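Local coordinates for probable leucine/isoleucine/valine-binding protein (Rhodopirellula baltica, PDB 4KV7) that probably binds a branched-chain amino acid or a related small ligand, perhaps as the periplasmic receptor of a transport system, at residues Gln184-Val188 with Ser189-His193; Asp205-Ala208 with Asp209-His213. The protein carries 1 engineered substitution. All blocks are in the same frame, centred on the assembly; numbering follows the deposited sequence.

Interaction 1: residues Gln184-Val188 with Ser189-His193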
ATOM      1  N   GLN A 184      17.440   8.082 -20.311  1.00 14.31           N
ATOM      2  CA  GLN A 184      17.461   7.949 -21.763  1.00 16.74           C
ATOM      3  C   GLN A 184      16.147   8.433 -22.331  1.00 16.62           C
ATOM      4  O   GLN A 184      15.094   8.038 -21.852  1.00 18.02           O
ATOM      5  CB  GLN A 184      17.661   6.480 -22.150  1.00 19.58           C
ATOM      6  CG  GLN A 184      17.738   6.248 -23.656  1.00 25.55           C
ATOM      7  CD  GLN A 184      17.928   4.785 -24.016  1.00 30.63           C
ATOM      8  OE1 GLN A 184      18.634   4.050 -23.328  1.00 31.33           O
ATOM      9  NE2 GLN A 184      17.300   4.357 -25.104  1.00 32.29           N
ATOM     10  N   SER A 185      16.192   9.284 -23.347  1.00 18.81           N
ATOM     11  CA  SER A 185      14.958   9.718 -23.990  1.00 21.68           C
ATOM     12  C   SER A 185      14.325   8.564 -24.767  1.00 22.10           C
ATOM     13  O   SER A 185      15.000   7.869 -25.526  1.00 23.23           O
ATOM     14  CB  SER A 185      15.212  10.927 -24.888  1.00 24.89           C
ATOM     15  OG  SER A 185      15.623  12.041 -24.112  1.00 29.77           O
ATOM     16  N   VAL A 186      13.029   8.364 -24.561  1.00 20.08           N
ATOM     17  CA  VAL A 186      12.297   7.249 -25.153  1.00 19.72           C
ATOM     18  C   VAL A 186      10.882   7.684 -25.503  1.00 23.35           C
ATOM     19  O   VAL A 186      10.338   8.602 -24.888  1.00 28.95           O
ATOM     20  CB  VAL A 186      12.189   6.044 -24.178  1.00 19.66           C
ATOM     21  CG1 VAL A 186      13.553   5.431 -23.906  1.00 23.66           C
ATOM     22  CG2 VAL A 186      11.529   6.460 -22.873  1.00 21.75           C
ATOM     23  N   LYS A 187      10.288   7.023 -26.492  1.00 21.10           N
ATOM     24  CA  LYS A 187       8.866   7.184 -26.770  1.00 20.60           C
ATOM     25  C   LYS A 187       8.100   6.188 -25.915  1.00 18.33           C
ATOM     26  O   LYS A 187       8.565   5.065 -25.697  1.00 19.97           O
ATOM     27  CB  LYS A 187       8.569   6.926 -28.245  1.00 24.09           C
ATOM     28  CG  LYS A 187       9.343   7.818 -29.200  1.00 29.83           C
ATOM     29  CD  LYS A 187       8.904   9.273 -29.093  1.00 31.43           C
ATOM     30  CE  LYS A 187       9.790  10.182 -29.930  1.00 33.90           C
ATOM     31  NZ  LYS A 187       9.446  11.625 -29.768  1.00 37.15           N
ATOM     32  N   VAL A 188       6.928   6.579 -25.429  1.00 19.01           N
ATOM     33  CA  VAL A 188       6.176   5.698 -24.541  1.00 17.62           C
ATOM     34  C   VAL A 188       5.842   4.357 -25.216  1.00 18.22           C
ATOM     35  O   VAL A 188       5.836   3.319 -24.560  1.00 16.92           O
ATOM     36  CB  VAL A 188       4.916   6.383 -23.947  1.00 20.37           C
ATOM     37  CG1 VAL A 188       3.898   6.691 -25.029  1.00 23.56           C
ATOM     38  CG2 VAL A 188       4.299   5.517 -22.853  1.00 22.09           C
ATOM     39  N   SER A 189       5.617   4.375 -26.529  1.00 21.44           N
ATOM     40  CA  SER A 189       5.248   3.158 -27.263  1.00 24.50           C
ATOM     41  C   SER A 189       6.390   2.143 -27.354  1.00 20.68           C
ATOM     42  O   SER A 189       6.166   0.981 -27.703  1.00 22.38           O
ATOM     43  CB  SER A 189       4.768   3.507 -28.675  1.00 27.63           C
ATOM     44  OG  SER A 189       5.822   4.072 -29.438  1.00 33.32           O
ATOM     45  N   SER A 190       7.607   2.574 -27.037  1.00 19.50           N
ATOM     46  CA  SER A 190       8.773   1.702 -27.142  0.59 19.93           C
ATOM     47  C   SER A 190       8.920   0.755 -25.951  1.00 17.43           C
ATOM     48  O   SER A 190       9.561  -0.285 -26.059  1.00 18.23           O
ATOM     49  CB  SER A 190      10.049   2.532 -27.305  0.59 19.83           C
ATOM     50  OG  SER A 190      10.364   3.224 -26.110  0.59 19.08           O
ATOM     51  N   LEU A 191       8.337   1.114 -24.814  1.00 15.34           N
ATOM     52  CA  LEU A 191       8.517   0.313 -23.605  1.00 14.19           C
ATOM     53  C   LEU A 191       7.780  -1.023 -23.688  1.00 13.98           C
ATOM     54  O   LEU A 191       6.647  -1.087 -24.171  1.00 15.22           O
ATOM     55  CB  LEU A 191       8.028   1.074 -22.372  1.00 13.43           C
ATOM     56  CG  LEU A 191       8.972   2.102 -21.744  1.00 15.39           C
ATOM     57  CD1 LEU A 191       9.302   3.247 -22.687  1.00 17.06           C
ATOM     58  CD2 LEU A 191       8.357   2.645 -20.462  1.00 16.08           C
ATOM     59  N   PRO A 192       8.410  -2.104 -23.204  1.00 13.38           N
ATOM     60  CA  PRO A 192       7.672  -3.370 -23.112  1.00 13.88           C
ATOM     61  C   PRO A 192       6.593  -3.217 -22.056  1.00 12.87           C
ATOM     62  O   PRO A 192       6.891  -2.801 -20.944  1.00 12.84           O
ATOM     63  CB  PRO A 192       8.729  -4.372 -22.630  1.00 15.56           C
ATOM     64  CG  PRO A 192      10.053  -3.628 -22.661  1.00 14.99           C
ATOM     65  CD  PRO A 192       9.731  -2.182 -22.565  1.00 15.66           C
ATOM     66  N   HIS A 193       5.352  -3.540 -22.402  1.00 12.62           N
ATOM     67  CA  HIS A 193       4.245  -3.304 -21.494  1.00 12.87           C
ATOM     68  C   HIS A 193       3.118  -4.311 -21.706  1.00 14.52           C
ATOM     69  O   HIS A 193       2.269  -4.132 -22.580  1.00 19.08           O
ATOM     70  CB  HIS A 193       3.719  -1.883 -21.669  1.00 12.69           C
ATOM     71  CG  HIS A 193       2.819  -1.433 -20.560  1.00 11.94           C
ATOM     72  ND1 HIS A 193       2.104  -0.257 -20.611  1.00 12.69           N
ATOM     73  CD2 HIS A 193       2.537  -1.988 -19.354  1.00 11.42           C
ATOM     74  CE1 HIS A 193       1.414  -0.110 -19.492  1.00 13.12           C
ATOM     75  NE2 HIS A 193       1.666  -1.143 -18.710  1.00 11.96           N
TER
HETATM   76  O   HOH W   1       4.702   0.827 -24.372  1.00 16.21           O
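The carbonyl group of Lys-187 is met on both faces and at its rim. Ser-190 N reaches it from above one face, at 3.0 Å from Lys-187 O and 54° out of the carbonyl plane; Leu-191 CD1 lies over the opposite face, 3.6 Å from the same oxygen. Within the plane comes Ser-190 OG, which gives its proton to Lys-187 O at 2.6 Å. Ser-190 was modelled in two conformers, and this bond belongs to the one described here. Its OG stands between backbone N and carbonyl carbon (chi1 70°), which points the hydroxyl back along the chain to the oxygen that its own N-H already holds. The N-H bond closes a 3-10 turn around Val-188 and Ser-189, and the hydroxyl reinforces it; a weak backbone bond, Leu-191 N to Val-188 O at 3.3 Å, continues it. Water 1 bridges the same bend, donating to Val-188 O and, at 2.7 Å, to Leu-191 O. Beside the polar turn, Val-186 and Leu-191 meet through single methyls, Val-186 CG2 and Leu-191 CD1 being 3.9 Å apart, with the two side chains crossing at about a right angle. Leu-191 also packs on Phe-173 and Phe-161, and Val-186 on Leu-177, so the loop is laid against helix 167-183 and strand 159-164. Arg-181 NH2 adds a hydrogen bond to Val-186 O. The contact is a tight local turn at the surface, carrying the chain from helix 167-183 into strand 193-196. Its chemistry implies a divided role for one carbonyl: Ser-190 N above one face and, in this conformer, its OG in the plane probably hold the bend closed, while the Leu-191 methyl over the opposite face meets Val-186.

Interaction 2: residues Asp205-Ala208 with Asp209-His213; sequences DGLA and DLLMH
Helix 204-211, an element of the alpha/beta domain of this periplasmic binding protein, brings Leu-207 and Leu-211 together one turn apart on one of its sides. Leu-207 CG lies 3.8 Å from Leu-211 CD1, and Leu-207 CD1 is 3.9 Å from Leu-211 CG, the two side chains meeting at an oblique angle. With CG of Leu-207 trans to its own N (chi1 176°), the branch also packs on Leu-232, Met-235 and Ala-236 of helix 226-238. A serine in place of Leu-207 would probably strip Leu-211 CD1 of its neighbour and open a gap toward helix 226-238. The backbone beneath is alpha-helical: Asp-209 N, Leu-210 N and Leu-211 N bond to Asp-205 O, Gly-206 O and Leu-207 O. Of these, Leu-211 N to Leu-207 O is the shortest, 2.9 Å. Met-212, a selenomethionine in this crystal, adds a more bent bond from its N to Ala-208 O (3.1 Å, N-H...O 138°). Asp-209 folds its carboxylate back over the preceding turn (chi1 -77°), leaving CG 3.5 Å from Asp-205 O; water 2 ties the two groups together, donating to Asp-205 O at 3.1 Å and to Asp-209 OD1 at 2.9 Å.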
ATOM      1  N   ASP A 205      -1.939 -12.864 -22.571  1.00 16.06           N
ATOM      2  CA  ASP A 205      -1.687 -11.836 -23.580  1.00 17.41           C
ATOM      3  C   ASP A 205      -0.551 -10.918 -23.156  1.00 17.57           C
ATOM      4  O   ASP A 205       0.302 -10.557 -23.975  1.00 17.54           O
ATOM      5  CB  ASP A 205      -2.948 -11.006 -23.854  1.00 22.36           C
ATOM      6  CG  ASP A 205      -3.984 -11.758 -24.666  1.00 31.13           C
ATOM      7  OD1 ASP A 205      -3.661 -12.832 -25.215  1.00 27.09           O
ATOM      8  OD2 ASP A 205      -5.125 -11.261 -24.766  1.00 35.96           O
ATOM      9  N   GLY A 206      -0.532 -10.541 -21.882  1.00 15.45           N
ATOM     10  CA  GLY A 206       0.514  -9.675 -21.372  1.00 15.57           C
ATOM     11  C   GLY A 206       1.880 -10.327 -21.422  1.00 13.57           C
ATOM     12  O   GLY A 206       2.878  -9.681 -21.759  1.00 14.72           O
ATOM     13  N   LEU A 207       1.942 -11.613 -21.092  1.00 14.24           N
ATOM     14  CA  LEU A 207       3.203 -12.341 -21.194  1.00 14.74           C
ATOM     15  C   LEU A 207       3.702 -12.391 -22.637  1.00 15.45           C
ATOM     16  O   LEU A 207       4.890 -12.174 -22.903  1.00 16.06           O
ATOM     17  CB  LEU A 207       3.066 -13.756 -20.631  1.00 16.04           C
ATOM     18  CG  LEU A 207       4.313 -14.631 -20.785  1.00 16.47           C
ATOM     19  CD1 LEU A 207       5.511 -14.019 -20.091  1.00 18.31           C
ATOM     20  CD2 LEU A 207       4.036 -16.032 -20.251  1.00 21.48           C
ATOM     21  N   ALA A 208       2.802 -12.674 -23.570  1.00 15.83           N
ATOM     22  CA  ALA A 208       3.168 -12.753 -24.981  1.00 17.35           C
ATOM     23  C   ALA A 208       3.738 -11.425 -25.473  1.00 16.68           C
ATOM     24  O   ALA A 208       4.707 -11.406 -26.232  1.00 17.96           O
ATOM     25  CB  ALA A 208       1.976 -13.172 -25.825  1.00 18.65           C
ATOM     26  N   ASP A 209       3.150 -10.317 -25.029  1.00 16.55           N
ATOM     27  CA  ASP A 209       3.651  -8.989 -25.393  1.00 17.35           C
ATOM     28  C   ASP A 209       5.076  -8.761 -24.900  1.00 16.09           C
ATOM     29  O   ASP A 209       5.902  -8.216 -25.629  1.00 19.69           O
ATOM     30  CB  ASP A 209       2.725  -7.886 -24.868  1.00 19.82           C
ATOM     31  CG  ASP A 209       1.465  -7.739 -25.697  1.00 21.58           C
ATOM     32  OD1 ASP A 209       1.432  -8.262 -26.828  1.00 25.81           O
ATOM     33  OD2 ASP A 209       0.509  -7.093 -25.220  1.00 27.08           O
ATOM     34  N   LEU A 210       5.375  -9.175 -23.676  1.00 15.04           N
ATOM     35  CA  LEU A 210       6.734  -9.061 -23.171  1.00 14.86           C
ATOM     36  C   LEU A 210       7.695  -9.949 -23.956  1.00 16.67           C
ATOM     37  O   LEU A 210       8.795  -9.523 -24.312  1.00 17.45           O
ATOM     38  CB  LEU A 210       6.785  -9.421 -21.692  1.00 15.58           C
ATOM     39  CG  LEU A 210       6.036  -8.453 -20.780  1.00 14.49           C
ATOM     40  CD1 LEU A 210       5.972  -9.038 -19.381  1.00 17.35           C
ATOM     41  CD2 LEU A 210       6.731  -7.102 -20.781  1.00 15.43           C
ATOM     42  N   LEU A 211       7.271 -11.175 -24.253  1.00 17.07           N
ATOM     43  CA  LEU A 211       8.141 -12.156 -24.894  1.00 19.12           C
ATOM     44  C   LEU A 211       8.517 -11.792 -26.325  1.00 20.29           C
ATOM     45  O   LEU A 211       9.573 -12.198 -26.817  1.00 21.44           O
ATOM     46  CB  LEU A 211       7.490 -13.540 -24.864  1.00 19.19           C
ATOM     47  CG  LEU A 211       7.479 -14.195 -23.488  1.00 21.00           C
ATOM     48  CD1 LEU A 211       6.744 -15.519 -23.507  1.00 21.06           C
ATOM     49  CD2 LEU A 211       8.896 -14.368 -23.005  1.00 29.85           C
HETATM   50  N   MSE A 212       7.660 -11.033 -26.998  1.00 18.22           N
HETATM   51  CA  MSE A 212       7.917 -10.674 -28.389  1.00 21.36           C
HETATM   52  C   MSE A 212       8.707  -9.372 -28.512  1.00 19.61           C
HETATM   53  O   MSE A 212       9.031  -8.943 -29.616  1.00 22.03           O
HETATM   54  CB  MSE A 212       6.607 -10.552 -29.167  1.00 24.79           C
HETATM   55  CG  MSE A 212       5.824  -9.299 -28.827  1.00 25.41           C
HETATM   56 SE   MSE A 212       4.195  -9.088 -29.865  0.40 26.83          SE
HETATM   57  CE  MSE A 212       4.168 -10.793 -30.797  1.00 37.89           C
ATOM     58  N   HIS A 213       9.013  -8.738 -27.386  1.00 20.02           N
ATOM     59  CA  HIS A 213       9.658  -7.429 -27.424  1.00 20.31           C
ATOM     60  C   HIS A 213      11.101  -7.497 -27.905  1.00 20.34           C
ATOM     61  O   HIS A 213      11.804  -8.473 -27.640  1.00 23.07           O
ATOM     62  CB  HIS A 213       9.618  -6.770 -26.051  1.00 19.29           C
ATOM     63  CG  HIS A 213       9.739  -5.280 -26.101  1.00 17.53           C
ATOM     64  ND1 HIS A 213       8.647  -4.455 -26.262  1.00 18.77           N
ATOM     65  CD2 HIS A 213      10.819  -4.466 -26.031  1.00 19.43           C
ATOM     66  CE1 HIS A 213       9.048  -3.196 -26.276  1.00 18.97           C
ATOM     67  NE2 HIS A 213      10.363  -3.175 -26.143  1.00 19.43           N
TER
HETATM   68  O   HOH W   2      -0.315 -10.593 -27.019  1.00 35.25           O

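In the fold
From the N terminus, strand 159-164 leads into helix 167-183, and interaction 1 makes the tight turn that follows, delivering the chain to strand 193-196 at one edge of the seven-stranded sheet. Helix 204-211, with interaction 2, comes next and connects that edge strand to strand 219-223. The contacts run in series, neither nested nor crossed, each closed within a few residues and lying on successive beta-alpha-beta connections. Their centres are 15 Å apart, yet they touch: Pro-192 CB packs 3.9 Å from Leu-210 CD2, and Pro-192 N lies 3.3 Å from His-213 CE1. The turn before the edge strand is thereby joined to the C-terminal part of helix 204-211 and to loop residue His-213.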